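Local coordinates for protein siderophore enterobactin esterase (Emericella nidulans, PDB 6GUO) that hydrolyses the bacterial siderophore enterobactin into N-(2,3-dihydroxybenzoyl)-L-serine units, a step required for releasing iron inside the fungal cell, at residues A[160-165]-A[186-191]; A[51-56]-A[80-85]; A[204-209]-A[269-274]; A[229-234]-A[244-249]; A[19-24]-A[33-38]. All blocks are in the same frame, centred on the assembly; numbering follows the deposited sequence.

How the interactions relate
From the N terminus, interaction 5 comes first: it closes the short beta hairpin of strands 18-24 and 31-36. Interaction 2 follows, closing the loop through helix 60-77, and interaction 1 does the same through helix 166-177. These three lie in series on one mixed sheet. Interaction 2 touches both of the others: Tyr56 shares backbone bonds with Ala160 and Phe162 of interaction 1, and Val85 packs on Val35 of interaction 5. Interaction 3 closes the longest loop, tying the end of helix 199-208 to the turn before strand 273-279, and interaction 4 lies wholly within that loop. No two loops cross. Interactions 3 and 5 lie on opposite sides of the chain's centre.

Interaction 1: residues A[160-165]-A[186-191]; sequences ALFGHS and LAASPS
Leu186 N donates to Leu161 O at 2.7 Å, the shortest polar bond between two parallel neighbours at the centre of the alpha/beta-hydrolase sheet. The segments 160-164 and 186-188 run 6° apart, and belong to strands 156-164 and 184-188, joined through helix 166-177 as a beta-alpha-beta unit. The ladder continues with Gly163 N to Leu186 O, Ala188 N to Gly163 O, and Ser165 N to Ala188 O at 2.9 Å. His164 CA also lies 3.1 Å from Ala188 O, a CA-H...O contact.

On the face carrying Phe162, His164, Leu186 and Ala188, the phenyl ring is swung along the strand, with CG anti to the backbone N (chi1 178°). Its CD1 meets Leu186 CB at 3.5 Å while CZ reaches Ala188 CB at 3.6 Å, so one ring bridges two successive same-face residues of the next strand. Helix 288-301 covers this face through Leu292 and Phe298.

Beyond the strands, Ser165 has a positive phi (62°), a strained turn directly before helix 166-177. With Gly163 it matches the GxSxG pattern of a nucleophile elbow, consistent with the family. The elbow is tied to the next loop by Ser191 N, which reaches Ser165 O at 3.2 Å from well above the carbonyl plane. Ser189 OG is hydrogen-bonded to Glu228 and lies 3.5 Å from His164 NE2, obliquely to the imidazole.

Interaction 2: residues A[51-56]-A[80-85]; sequences SANAVY and SETGTV
Asn53 uses both backbone polar atoms across this contact: its N donates to Gly83 O, in the carbonyl plane, and its O accepts Val85 N, each at 2.9 Å. Val55 N then reaches Val85 O, extending a parallel ladder between strands 52-58 and 83-90 of one beta-alpha-beta unit, whose segments are inclined by 37°.

Beside the ladder, the Asn53 side chain crosses that of Thr82 at about a right angle. The methyl CG2 of Thr82 lies 3.6 Å from Asn53 ND2 and equally close to Ala52 CA. Further along, Thr84 CG2 touches Val55 CG1 at 4.1 Å.

Waters complete the frayed end. One links Ser51 O to Gly83 N, where the strands diverge; two others accept from Asn53 ND2, and of these one donates to Thr82 O at 2.9 Å while the other bonds Thr82 OG1. Asn53 OD1 accepts from Arg158 N on the adjoining strand 156-164. With OD1 taking a backbone N-H and ND2 donating to two waters, the amide's flip state is well determined.

Interaction 3: residues A[204-209]-A[269-274]; sequences RRFISG and GRLCKL
The guanidinium of Arg270 lies nearly flat on the Phe206 ring, with the planes 24° apart and the centres separated by 4.2 Å. Arg270 CZ sits 25° off the ring normal, which places the cation over the pi face; the stack is offset, with Arg270 NH1 above the rim, 3.4 Å from Phe206 CE1. Two bends in the arginine chain, at chi2 and at chi3, bring the group round to this position.

The same NH1 donates to the backbone oxygen of the residue it covers, Phe206 O, at 2.7 Å. That oxygen is only 2° out of the guanidinium plane, so stacking and hydrogen bonding act in perpendicular directions and together fix the tilt of the group. Gly209 O lies over its other face, 3.9 Å above the plane.

In the alpha/beta-hydrolase fold this joins the C-terminal end of helix 199-208 to the turn that follows helix 254-268 and leads into edge strand 273-279. A positive group at a helix C terminus would probably be stabilised by the carbonyls gathered there. Arg270 NH2 has a further, weak bond to Phe213 O, beyond the unmodelled residues 210-212.

Phe206 also meets Leu271, whose CD2 approaches its CZ obliquely at 3.8 Å. Leu271 in turn rests on Pro218 and Leu220, and the Phe206 ring meets that of Phe176 from helix 166-177.

Interaction 4: residues A[229-234]-A[244-249]; sequences QYPVRQ and RRQRAA
Residues 229-234 form an irregular loop that runs back along helix 239-252, with the CA atoms of Gln229 and Ala249 4.7 Å apart and those of Pro231 and Gln246 6.3 Å apart. Pro231 carries the apolar part. Its ring is laid against one side of the helix: CD touches Ala249 CB at 3.5 Å, CG approaches Gln246 CG at 4.1 Å, and CB meets Arg245 NH1 at 3.6 Å. Arg245, Gln246 and Ala249 lie on one side of the helix, so a single proline ring spans about one turn.

Past the proline, Arg245 reaches over to the loop. Its chain is bent at chi3, and NH2 donates to Val232 O at 2.9 Å. The oxygen lies within 1° of the guanidinium plane, at its edge, whereas the donor stands 52° above the carbonyl plane and therefore does not follow a lone pair. Gln234 NE2 adds a weak bond to the same oxygen, and its amide plane is turned 62° from the guanidinium.

The segment belongs to the loop between strand 219-225 and helix 239-252, and so folds back on the helix it leads into. Gln234 packs on Asn301 of the second subunit, and Gln229 OE1 accepts from Asp256 N. Glu237 forms a salt bridge with Arg245 NE and also accepts Gln234 N, so the arginine's charge is probably offset, at least in part, by a carboxylate that also binds the loop.

Interaction 5: residues A[19-24]-A[33-38]; sequences AAWQIA and IDVSWP
A beta hairpin at one margin of the chain's sheet brings strand 18-24 against strand 31-36, the segments 19-24 and 33-36 running antiparallel at 159°. Ala19 pairs with Val35 and Trp21 with Ile33, each as a hydrogen-bonded pair; the bonds run from Val35 N to Ala19 O at 2.8 Å, Ala19 N to Val35 O, Trp21 N to Ile33 O, and Ile33 N to Trp21 O at 2.9 Å. Ala20 and Asp34 make the non-hydrogen-bonded pair between them.

On the face of Trp21, Ile33 and Val35, the indole presents its benzene edge: CZ3 meets Val35 CG2 at 3.7 Å, near the ring plane. Ile33 has CG1 between its backbone N and carbonyl carbon (chi1 68°), which sets that branch beside Trp21 CB at 3.8 Å and leaves CG2 to meet Ile23 CD1 at 3.5 Å. At the end away from the turn, Trp37 sets its ring edge beside Ala19 CB.

On the other face, Asp34 OD1 accepts from a water at 2.7 Å that also donates weakly to Ala19 O; Asp34 OD1 accepts from Ala14 N of the second subunit as well, while OD2 takes Gln32 NE2.

Residues 20-24 also pair, in an antiparallel ladder, with a strand of the second subunit, so the sheet runs on across the dimer interface. Helix 131-150 covers the Trp21 face through Phe145 and Val150, helix 60-77 covers the Asp34 face through Phe64, and strand 83-90 pairs with the inner side of 31-36.

Interaction 1: residues A[160-165]-A[186-191]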
# COMPACT_ATOMS: atom_id res chain seq x y z
N ALA A 160 -15.97 7.77 4.82
CA ALA A 160 -15.88 6.75 3.79
C ALA A 160 -15.82 5.36 4.40
O ALA A 160 -15.31 5.19 5.51
CB ALA A 160 -14.66 6.98 2.92
N LEU A 161 -16.35 4.39 3.67
CA LEU A 161 -16.25 2.97 4.00
C LEU A 161 -15.51 2.26 2.87
O LEU A 161 -15.95 2.32 1.71
CB LEU A 161 -17.64 2.35 4.16
CG LEU A 161 -17.71 0.84 4.44
CD1 LEU A 161 -17.04 0.47 5.76
CD2 LEU A 161 -19.16 0.39 4.42
N PHE A 162 -14.42 1.57 3.21
CA PHE A 162 -13.70 0.71 2.27
C PHE A 162 -13.78 -0.74 2.72
O PHE A 162 -13.57 -1.04 3.88
CB PHE A 162 -12.24 1.12 2.16
CG PHE A 162 -11.43 0.25 1.23
CD1 PHE A 162 -11.16 0.65 -0.07
CD2 PHE A 162 -10.94 -0.98 1.66
CE1 PHE A 162 -10.41 -0.15 -0.92
CE2 PHE A 162 -10.20 -1.79 0.81
CZ PHE A 162 -9.94 -1.37 -0.48
N GLY A 163 -14.03 -1.62 1.76
CA GLY A 163 -13.90 -3.06 1.96
C GLY A 163 -13.49 -3.76 0.67
O GLY A 163 -13.80 -3.28 -0.43
N HIS A 164 -12.78 -4.87 0.82
CA HIS A 164 -12.34 -5.72 -0.29
C HIS A 164 -12.97 -7.11 -0.17
O HIS A 164 -13.10 -7.64 0.93
CB HIS A 164 -10.82 -5.84 -0.31
CG HIS A 164 -10.29 -6.80 -1.33
ND1 HIS A 164 -10.05 -8.13 -1.05
CD2 HIS A 164 -9.94 -6.63 -2.63
CE1 HIS A 164 -9.59 -8.73 -2.13
NE2 HIS A 164 -9.51 -7.84 -3.10
N SER A 165 -13.35 -7.68 -1.32
CA SER A 165 -13.95 -9.03 -1.41
C SER A 165 -15.28 -9.07 -0.62
O SER A 165 -16.19 -8.30 -0.96
CB SER A 165 -12.95 -10.14 -1.04
OG SER A 165 -12.55 -10.15 0.32
N LEU A 186 -16.30 2.57 -1.00
CA LEU A 186 -15.19 2.08 -1.80
C LEU A 186 -15.29 0.56 -1.74
O LEU A 186 -14.92 -0.05 -0.74
CB LEU A 186 -13.87 2.60 -1.25
CG LEU A 186 -13.77 4.12 -1.09
CD1 LEU A 186 -12.55 4.49 -0.27
CD2 LEU A 186 -13.73 4.82 -2.45
N ALA A 187 -15.84 -0.02 -2.80
CA ALA A 187 -16.08 -1.45 -2.89
C ALA A 187 -15.05 -2.06 -3.85
O ALA A 187 -15.21 -2.00 -5.07
CB ALA A 187 -17.49 -1.72 -3.39
N ALA A 188 -14.02 -2.66 -3.27
CA ALA A 188 -12.90 -3.23 -4.03
C ALA A 188 -13.11 -4.73 -4.22
O ALA A 188 -13.32 -5.45 -3.25
CB ALA A 188 -11.60 -2.94 -3.31
N SER A 189 -13.08 -5.18 -5.47
CA SER A 189 -13.32 -6.58 -5.83
C SER A 189 -14.52 -7.16 -5.07
O SER A 189 -14.40 -8.21 -4.45
CB SER A 189 -12.07 -7.41 -5.54
OG SER A 189 -10.94 -6.82 -6.17
N PRO A 190 -15.67 -6.48 -5.10
CA PRO A 190 -16.79 -6.92 -4.26
C PRO A 190 -17.30 -8.29 -4.69
O PRO A 190 -17.39 -8.57 -5.89
CB PRO A 190 -17.85 -5.85 -4.52
CG PRO A 190 -17.55 -5.35 -5.89
CD PRO A 190 -16.05 -5.35 -5.96
N SER A 191 -17.63 -9.14 -3.72
CA SER A 191 -18.09 -10.50 -3.99
C SER A 191 -19.54 -10.51 -4.47
O SER A 191 -20.43 -11.05 -3.81
CB SER A 191 -17.91 -11.37 -2.75
OG SER A 191 -16.57 -11.33 -2.30

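Interaction 2: residues A[51-56]-A[80-85]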
# COMPACT_ATOMS: atom_id res chain seq x y z
N SER A 51 -10.20 20.43 11.42
CA SER A 51 -11.25 19.49 11.06
C SER A 51 -10.61 18.25 10.45
O SER A 51 -9.38 18.20 10.26
CB SER A 51 -12.21 20.13 10.07
OG SER A 51 -12.81 21.29 10.65
N ALA A 52 -11.42 17.25 10.15
CA ALA A 52 -10.92 16.02 9.56
C ALA A 52 -11.98 15.31 8.74
O ALA A 52 -13.18 15.57 8.88
CB ALA A 52 -10.40 15.09 10.63
N ASN A 53 -11.52 14.43 7.86
CA ASN A 53 -12.37 13.42 7.24
C ASN A 53 -12.01 12.10 7.89
O ASN A 53 -11.10 12.03 8.72
CB ASN A 53 -12.16 13.42 5.73
CG ASN A 53 -12.56 14.74 5.10
OD1 ASN A 53 -13.60 15.30 5.45
ND2 ASN A 53 -11.74 15.25 4.19
N ALA A 54 -12.76 11.05 7.56
CA ALA A 54 -12.55 9.74 8.17
C ALA A 54 -12.78 8.63 7.16
O ALA A 54 -13.69 8.73 6.33
CB ALA A 54 -13.46 9.56 9.36
N VAL A 55 -11.96 7.59 7.23
CA VAL A 55 -12.16 6.40 6.42
C VAL A 55 -12.25 5.20 7.36
O VAL A 55 -11.39 5.02 8.23
CB VAL A 55 -11.09 6.22 5.32
CG1 VAL A 55 -9.68 6.09 5.88
CG2 VAL A 55 -11.44 5.03 4.44
N TYR A 56 -13.32 4.43 7.19
CA TYR A 56 -13.58 3.22 7.96
C TYR A 56 -13.25 2.02 7.09
O TYR A 56 -13.68 1.94 5.94
CB TYR A 56 -15.05 3.21 8.43
CG TYR A 56 -15.32 4.25 9.49
CD1 TYR A 56 -15.35 3.91 10.84
CD2 TYR A 56 -15.50 5.59 9.14
CE1 TYR A 56 -15.56 4.87 11.82
CE2 TYR A 56 -15.72 6.56 10.12
CZ TYR A 56 -15.75 6.19 11.45
OH TYR A 56 -15.96 7.14 12.42
N SER A 80 -2.03 21.59 3.18
CA SER A 80 -3.29 22.35 3.29
C SER A 80 -4.55 21.48 3.18
O SER A 80 -5.63 21.95 3.54
CB SER A 80 -3.35 23.46 2.24
OG SER A 80 -2.34 24.42 2.50
N GLU A 81 -4.42 20.25 2.68
CA GLU A 81 -5.57 19.34 2.61
C GLU A 81 -6.04 18.94 4.00
O GLU A 81 -5.27 18.92 4.96
CB GLU A 81 -5.28 18.09 1.77
CG GLU A 81 -5.30 18.36 0.27
CD GLU A 81 -5.24 17.11 -0.59
OE1 GLU A 81 -4.91 16.01 -0.09
OE2 GLU A 81 -5.53 17.23 -1.80
N THR A 82 -7.33 18.64 4.08
CA THR A 82 -7.94 18.17 5.31
C THR A 82 -7.34 16.81 5.67
O THR A 82 -7.25 15.93 4.81
CB THR A 82 -9.47 18.05 5.15
OG1 THR A 82 -10.00 19.33 4.76
CG2 THR A 82 -10.14 17.60 6.45
N GLY A 83 -6.92 16.68 6.92
CA GLY A 83 -6.37 15.43 7.44
C GLY A 83 -7.46 14.37 7.55
O GLY A 83 -8.64 14.69 7.66
N THR A 84 -7.04 13.10 7.51
CA THR A 84 -7.97 11.99 7.56
C THR A 84 -7.61 11.04 8.69
O THR A 84 -6.45 10.64 8.84
CB THR A 84 -8.01 11.23 6.22
OG1 THR A 84 -8.31 12.15 5.16
CG2 THR A 84 -9.08 10.14 6.23
N VAL A 85 -8.61 10.70 9.49
CA VAL A 85 -8.49 9.67 10.53
C VAL A 85 -8.85 8.32 9.91
O VAL A 85 -9.84 8.22 9.18
CB VAL A 85 -9.40 10.01 11.74
CG1 VAL A 85 -9.44 8.87 12.75
CG2 VAL A 85 -8.93 11.29 12.40
O HOH W 1 -7.17 18.88 8.80
O HOH W 2 -12.01 18.14 2.93
O HOH W 3 -9.03 15.01 2.74

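Interaction 3: residues A[204-209]-A[269-274]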
# COMPACT_ATOMS: atom_id res chain seq x y z
N ARG A 204 -31.11 -3.34 -7.17
CA ARG A 204 -32.30 -2.98 -7.95
C ARG A 204 -33.39 -2.32 -7.11
O ARG A 204 -34.10 -1.44 -7.60
CB ARG A 204 -32.83 -4.19 -8.72
CG ARG A 204 -31.97 -4.50 -9.94
CD ARG A 204 -31.94 -5.97 -10.31
NE ARG A 204 -30.81 -6.26 -11.20
CZ ARG A 204 -30.35 -7.47 -11.51
NH1 ARG A 204 -30.91 -8.57 -11.00
NH2 ARG A 204 -29.31 -7.59 -12.33
N ARG A 205 -33.53 -2.74 -5.85
CA ARG A 205 -34.42 -2.06 -4.89
C ARG A 205 -33.91 -0.64 -4.63
O ARG A 205 -34.70 0.31 -4.57
CB ARG A 205 -34.53 -2.86 -3.59
CG ARG A 205 -35.39 -2.21 -2.50
CD ARG A 205 -35.70 -3.20 -1.38
NE ARG A 205 -36.35 -2.55 -0.24
CZ ARG A 205 -35.72 -1.93 0.78
NH1 ARG A 205 -34.39 -1.84 0.83
NH2 ARG A 205 -36.45 -1.39 1.75
N PHE A 206 -32.60 -0.49 -4.47
CA PHE A 206 -31.97 0.83 -4.33
C PHE A 206 -32.20 1.69 -5.57
O PHE A 206 -32.55 2.86 -5.46
CB PHE A 206 -30.47 0.70 -4.03
CG PHE A 206 -29.73 2.01 -4.09
CD1 PHE A 206 -29.73 2.87 -2.99
CD2 PHE A 206 -29.04 2.39 -5.24
CE1 PHE A 206 -29.04 4.08 -3.04
CE2 PHE A 206 -28.37 3.59 -5.30
CZ PHE A 206 -28.36 4.44 -4.20
N ILE A 207 -31.99 1.10 -6.75
CA ILE A 207 -32.23 1.81 -8.02
C ILE A 207 -33.69 2.28 -8.13
O ILE A 207 -33.94 3.40 -8.59
CB ILE A 207 -31.81 0.94 -9.24
CG1 ILE A 207 -30.28 0.89 -9.34
CG2 ILE A 207 -32.38 1.49 -10.55
CD1 ILE A 207 -29.74 -0.27 -10.14
N SER A 208 -34.63 1.45 -7.70
CA SER A 208 -36.06 1.79 -7.72
C SER A 208 -36.43 2.87 -6.70
O SER A 208 -36.91 3.94 -7.07
CB SER A 208 -36.92 0.55 -7.49
OG SER A 208 -36.74 -0.39 -8.54
N GLY A 209 -36.20 2.57 -5.42
CA GLY A 209 -36.56 3.48 -4.32
C GLY A 209 -35.57 4.62 -4.17
O GLY A 209 -35.95 5.79 -4.23
N GLY A 269 -28.75 6.94 -12.49
CA GLY A 269 -28.48 8.32 -12.09
C GLY A 269 -28.71 8.60 -10.61
O GLY A 269 -28.84 9.76 -10.22
N ARG A 270 -28.74 7.55 -9.79
CA ARG A 270 -29.02 7.67 -8.36
C ARG A 270 -27.79 8.02 -7.52
O ARG A 270 -27.93 8.36 -6.35
CB ARG A 270 -29.69 6.39 -7.83
CG ARG A 270 -31.20 6.31 -8.09
CD ARG A 270 -31.93 5.78 -6.87
NE ARG A 270 -31.76 6.69 -5.72
CZ ARG A 270 -31.87 6.35 -4.43
NH1 ARG A 270 -32.16 5.10 -4.05
NH2 ARG A 270 -31.68 7.28 -3.50
N LEU A 271 -26.60 7.92 -8.11
CA LEU A 271 -25.36 8.28 -7.41
C LEU A 271 -24.85 9.65 -7.85
O LEU A 271 -24.93 10.01 -9.02
CB LEU A 271 -24.30 7.20 -7.64
CG LEU A 271 -24.73 5.77 -7.29
CD1 LEU A 271 -23.58 4.81 -7.55
CD2 LEU A 271 -25.21 5.64 -5.86
N CYS A 272 -24.33 10.39 -6.87
CA CYS A 272 -23.75 11.72 -7.08
C CYS A 272 -22.48 11.64 -7.92
O CYS A 272 -22.24 12.47 -8.81
CB CYS A 272 -23.43 12.36 -5.72
SG CYS A 272 -22.46 13.88 -5.76
N LYS A 273 -21.65 10.64 -7.62
CA LYS A 273 -20.48 10.32 -8.41
C LYS A 273 -20.26 8.82 -8.38
O LYS A 273 -20.45 8.18 -7.34
CB LYS A 273 -19.24 11.05 -7.88
CG LYS A 273 -18.08 11.02 -8.86
CD LYS A 273 -16.80 11.57 -8.28
CE LYS A 273 -15.70 11.55 -9.33
NZ LYS A 273 -14.40 12.05 -8.81
N LEU A 274 -19.85 8.27 -9.51
CA LEU A 274 -19.68 6.84 -9.68
C LEU A 274 -18.46 6.58 -10.57
O LEU A 274 -18.30 7.24 -11.60
CB LEU A 274 -20.95 6.25 -10.29
CG LEU A 274 -20.95 4.78 -10.71
CD1 LEU A 274 -20.67 3.86 -9.54
CD2 LEU A 274 -22.27 4.44 -11.38

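Interaction 4: residues A[229-234]-A[244-249]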
# COMPACT_ATOMS: atom_id res chain seq x y z
N GLN A 229 -11.16 -12.43 -13.08
CA GLN A 229 -11.96 -13.31 -13.95
C GLN A 229 -11.10 -14.08 -14.97
O GLN A 229 -11.53 -15.12 -15.47
CB GLN A 229 -13.03 -12.50 -14.68
CG GLN A 229 -14.10 -13.35 -15.37
CD GLN A 229 -15.24 -12.51 -15.92
OE1 GLN A 229 -15.65 -11.52 -15.32
NE2 GLN A 229 -15.76 -12.92 -17.07
N TYR A 230 -9.91 -13.56 -15.28
CA TYR A 230 -9.03 -14.14 -16.30
C TYR A 230 -7.66 -14.46 -15.71
O TYR A 230 -6.68 -13.77 -15.98
CB TYR A 230 -8.92 -13.17 -17.48
CG TYR A 230 -10.26 -12.86 -18.10
CD1 TYR A 230 -10.85 -13.76 -19.00
CD2 TYR A 230 -10.95 -11.70 -17.78
CE1 TYR A 230 -12.09 -13.49 -19.57
CE2 TYR A 230 -12.19 -11.42 -18.34
CZ TYR A 230 -12.75 -12.32 -19.24
OH TYR A 230 -13.98 -12.05 -19.79
N PRO A 231 -7.58 -15.52 -14.88
CA PRO A 231 -6.33 -15.82 -14.19
C PRO A 231 -5.19 -16.23 -15.13
O PRO A 231 -5.42 -16.76 -16.21
CB PRO A 231 -6.70 -16.97 -13.24
CG PRO A 231 -7.99 -17.50 -13.72
CD PRO A 231 -8.69 -16.39 -14.43
N VAL A 232 -3.97 -15.94 -14.68
CA VAL A 232 -2.74 -16.23 -15.40
C VAL A 232 -1.94 -17.20 -14.55
O VAL A 232 -1.75 -16.98 -13.35
CB VAL A 232 -1.93 -14.94 -15.64
CG1 VAL A 232 -0.58 -15.25 -16.27
CG2 VAL A 232 -2.73 -13.98 -16.52
N ARG A 233 -1.45 -18.27 -15.18
CA ARG A 233 -0.72 -19.29 -14.45
C ARG A 233 0.58 -18.71 -13.91
O ARG A 233 1.34 -18.07 -14.64
CB ARG A 233 -0.42 -20.49 -15.34
CG ARG A 233 0.18 -21.64 -14.56
CD ARG A 233 0.07 -22.94 -15.32
NE ARG A 233 0.64 -24.04 -14.55
CZ ARG A 233 0.84 -25.27 -15.02
NH1 ARG A 233 0.51 -25.59 -16.28
NH2 ARG A 233 1.37 -26.20 -14.23
N GLN A 234 0.83 -18.93 -12.62
CA GLN A 234 2.04 -18.43 -11.98
C GLN A 234 3.20 -19.36 -12.31
O GLN A 234 2.99 -20.52 -12.70
CB GLN A 234 1.84 -18.27 -10.47
CG GLN A 234 0.75 -17.26 -10.11
CD GLN A 234 0.91 -15.92 -10.82
OE1 GLN A 234 1.95 -15.26 -10.72
NE2 GLN A 234 -0.12 -15.51 -11.56
N ARG A 244 -8.20 -25.14 -10.88
CA ARG A 244 -9.07 -24.75 -9.75
C ARG A 244 -9.33 -23.24 -9.73
O ARG A 244 -10.46 -22.81 -9.54
CB ARG A 244 -8.47 -25.17 -8.40
CG ARG A 244 -8.60 -26.64 -8.07
CD ARG A 244 -7.62 -27.04 -6.97
NE ARG A 244 -8.12 -28.13 -6.13
CZ ARG A 244 -8.24 -29.41 -6.51
NH1 ARG A 244 -7.93 -29.81 -7.74
NH2 ARG A 244 -8.70 -30.30 -5.63
N ARG A 245 -8.27 -22.46 -9.92
CA ARG A 245 -8.39 -21.00 -9.97
C ARG A 245 -9.22 -20.55 -11.18
O ARG A 245 -10.02 -19.62 -11.06
CB ARG A 245 -7.01 -20.31 -9.96
CG ARG A 245 -6.24 -20.54 -8.66
CD ARG A 245 -5.17 -19.50 -8.40
NE ARG A 245 -4.15 -19.43 -9.47
CZ ARG A 245 -3.97 -18.41 -10.32
NH1 ARG A 245 -4.73 -17.32 -10.29
NH2 ARG A 245 -2.99 -18.49 -11.22
N GLN A 246 -9.04 -21.20 -12.33
CA GLN A 246 -9.88 -20.94 -13.50
C GLN A 246 -11.36 -21.21 -13.24
O GLN A 246 -12.21 -20.41 -13.65
CB GLN A 246 -9.44 -21.77 -14.71
CG GLN A 246 -8.13 -21.32 -15.31
CD GLN A 246 -7.79 -22.10 -16.56
OE1 GLN A 246 -7.71 -23.33 -16.54
NE2 GLN A 246 -7.60 -21.39 -17.67
N ARG A 247 -11.65 -22.32 -12.57
CA ARG A 247 -13.02 -22.69 -12.22
C ARG A 247 -13.66 -21.62 -11.34
O ARG A 247 -14.74 -21.12 -11.66
CB ARG A 247 -13.06 -24.05 -11.50
CG ARG A 247 -14.45 -24.53 -11.13
CD ARG A 247 -14.42 -25.85 -10.38
NE ARG A 247 -15.77 -26.29 -10.02
CZ ARG A 247 -16.09 -27.49 -9.54
NH1 ARG A 247 -15.16 -28.43 -9.34
NH2 ARG A 247 -17.36 -27.76 -9.25
N ALA A 248 -12.99 -21.29 -10.24
CA ALA A 248 -13.47 -20.26 -9.31
C ALA A 248 -13.65 -18.91 -10.00
O ALA A 248 -14.66 -18.24 -9.78
CB ALA A 248 -12.51 -20.13 -8.13
N ALA A 249 -12.68 -18.53 -10.83
CA ALA A 249 -12.73 -17.27 -11.58
C ALA A 249 -13.95 -17.15 -12.51
O ALA A 249 -14.59 -16.10 -12.57
CB ALA A 249 -11.45 -17.08 -12.38

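Interaction 5: residues A[19-24]-A[33-38]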
# COMPACT_ATOMS: atom_id res chain seq x y z
N ALA A 19 -3.37 4.15 17.76
CA ALA A 19 -3.82 3.53 18.99
C ALA A 19 -4.78 2.42 18.64
O ALA A 19 -5.32 2.38 17.52
CB ALA A 19 -4.51 4.56 19.87
N ALA A 20 -4.98 1.50 19.58
CA ALA A 20 -5.87 0.37 19.38
C ALA A 20 -6.70 0.13 20.64
O ALA A 20 -6.26 0.44 21.75
CB ALA A 20 -5.08 -0.87 19.00
N TRP A 21 -7.90 -0.39 20.44
CA TRP A 21 -8.80 -0.80 21.52
C TRP A 21 -9.40 -2.16 21.21
O TRP A 21 -9.66 -2.47 20.05
CB TRP A 21 -9.95 0.20 21.67
CG TRP A 21 -9.57 1.53 22.22
CD1 TRP A 21 -9.63 1.93 23.52
CD2 TRP A 21 -9.08 2.65 21.48
NE1 TRP A 21 -9.21 3.23 23.64
CE2 TRP A 21 -8.86 3.69 22.40
CE3 TRP A 21 -8.80 2.87 20.12
CZ2 TRP A 21 -8.38 4.95 22.01
CZ3 TRP A 21 -8.32 4.12 19.73
CH2 TRP A 21 -8.11 5.14 20.67
N GLN A 22 -9.65 -2.96 22.24
CA GLN A 22 -10.55 -4.11 22.12
C GLN A 22 -11.94 -3.67 22.54
O GLN A 22 -12.09 -2.88 23.47
CB GLN A 22 -10.08 -5.31 22.95
CG GLN A 22 -9.11 -6.21 22.19
CD GLN A 22 -8.76 -7.50 22.92
OE1 GLN A 22 -9.50 -7.96 23.79
NE2 GLN A 22 -7.63 -8.09 22.54
N ILE A 23 -12.95 -4.17 21.83
CA ILE A 23 -14.35 -3.92 22.17
C ILE A 23 -14.99 -5.28 22.41
O ILE A 23 -15.22 -6.05 21.48
CB ILE A 23 -15.10 -3.15 21.06
CG1 ILE A 23 -14.32 -1.89 20.66
CG2 ILE A 23 -16.50 -2.77 21.55
CD1 ILE A 23 -14.86 -1.16 19.44
N ALA A 24 -15.25 -5.58 23.69
CA ALA A 24 -15.79 -6.88 24.10
C ALA A 24 -17.27 -6.74 24.38
O ALA A 24 -17.72 -5.69 24.81
CB ALA A 24 -15.06 -7.38 25.33
N ILE A 33 -10.28 -2.42 17.19
CA ILE A 33 -10.28 -1.23 16.35
C ILE A 33 -8.90 -0.60 16.40
O ILE A 33 -8.32 -0.44 17.47
CB ILE A 33 -11.44 -0.25 16.69
CG1 ILE A 33 -11.28 0.42 18.07
CG2 ILE A 33 -12.78 -0.97 16.62
CD1 ILE A 33 -12.08 1.70 18.19
N ASP A 34 -8.34 -0.30 15.22
CA ASP A 34 -7.07 0.41 15.11
C ASP A 34 -7.41 1.78 14.56
O ASP A 34 -8.20 1.89 13.62
CB ASP A 34 -6.11 -0.31 14.17
CG ASP A 34 -5.51 -1.57 14.78
OD1 ASP A 34 -4.53 -1.45 15.55
OD2 ASP A 34 -6.01 -2.67 14.48
N VAL A 35 -6.84 2.82 15.16
CA VAL A 35 -7.10 4.20 14.77
C VAL A 35 -5.77 4.93 14.55
O VAL A 35 -4.87 4.84 15.37
CB VAL A 35 -7.92 4.94 15.84
CG1 VAL A 35 -8.25 6.36 15.38
CG2 VAL A 35 -9.20 4.18 16.16
N SER A 36 -5.66 5.65 13.43
CA SER A 36 -4.52 6.52 13.19
C SER A 36 -5.00 7.91 12.81
O SER A 36 -6.10 8.08 12.28
CB SER A 36 -3.61 5.98 12.09
OG SER A 36 -4.24 6.02 10.82
N TRP A 37 -4.14 8.89 13.06
CA TRP A 37 -4.46 10.29 12.79
C TRP A 37 -3.25 11.03 12.23
O TRP A 37 -2.13 10.52 12.31
CB TRP A 37 -5.02 10.96 14.05
CG TRP A 37 -4.17 10.86 15.27
CD1 TRP A 37 -3.29 11.78 15.72
CD2 TRP A 37 -4.14 9.78 16.21
NE1 TRP A 37 -2.70 11.36 16.88
CE2 TRP A 37 -3.20 10.12 17.20
CE3 TRP A 37 -4.80 8.55 16.30
CZ2 TRP A 37 -2.91 9.29 18.28
CZ3 TRP A 37 -4.52 7.72 17.37
CH2 TRP A 37 -3.57 8.09 18.35
N PRO A 38 -3.48 12.21 11.62
CA PRO A 38 -2.38 12.89 10.93
C PRO A 38 -1.16 13.20 11.79
O PRO A 38 -1.29 13.47 12.98
CB PRO A 38 -3.03 14.19 10.45
CG PRO A 38 -4.45 13.82 10.23
CD PRO A 38 -4.78 12.85 11.32
O HOH W 4 -3.16 0.79 16.02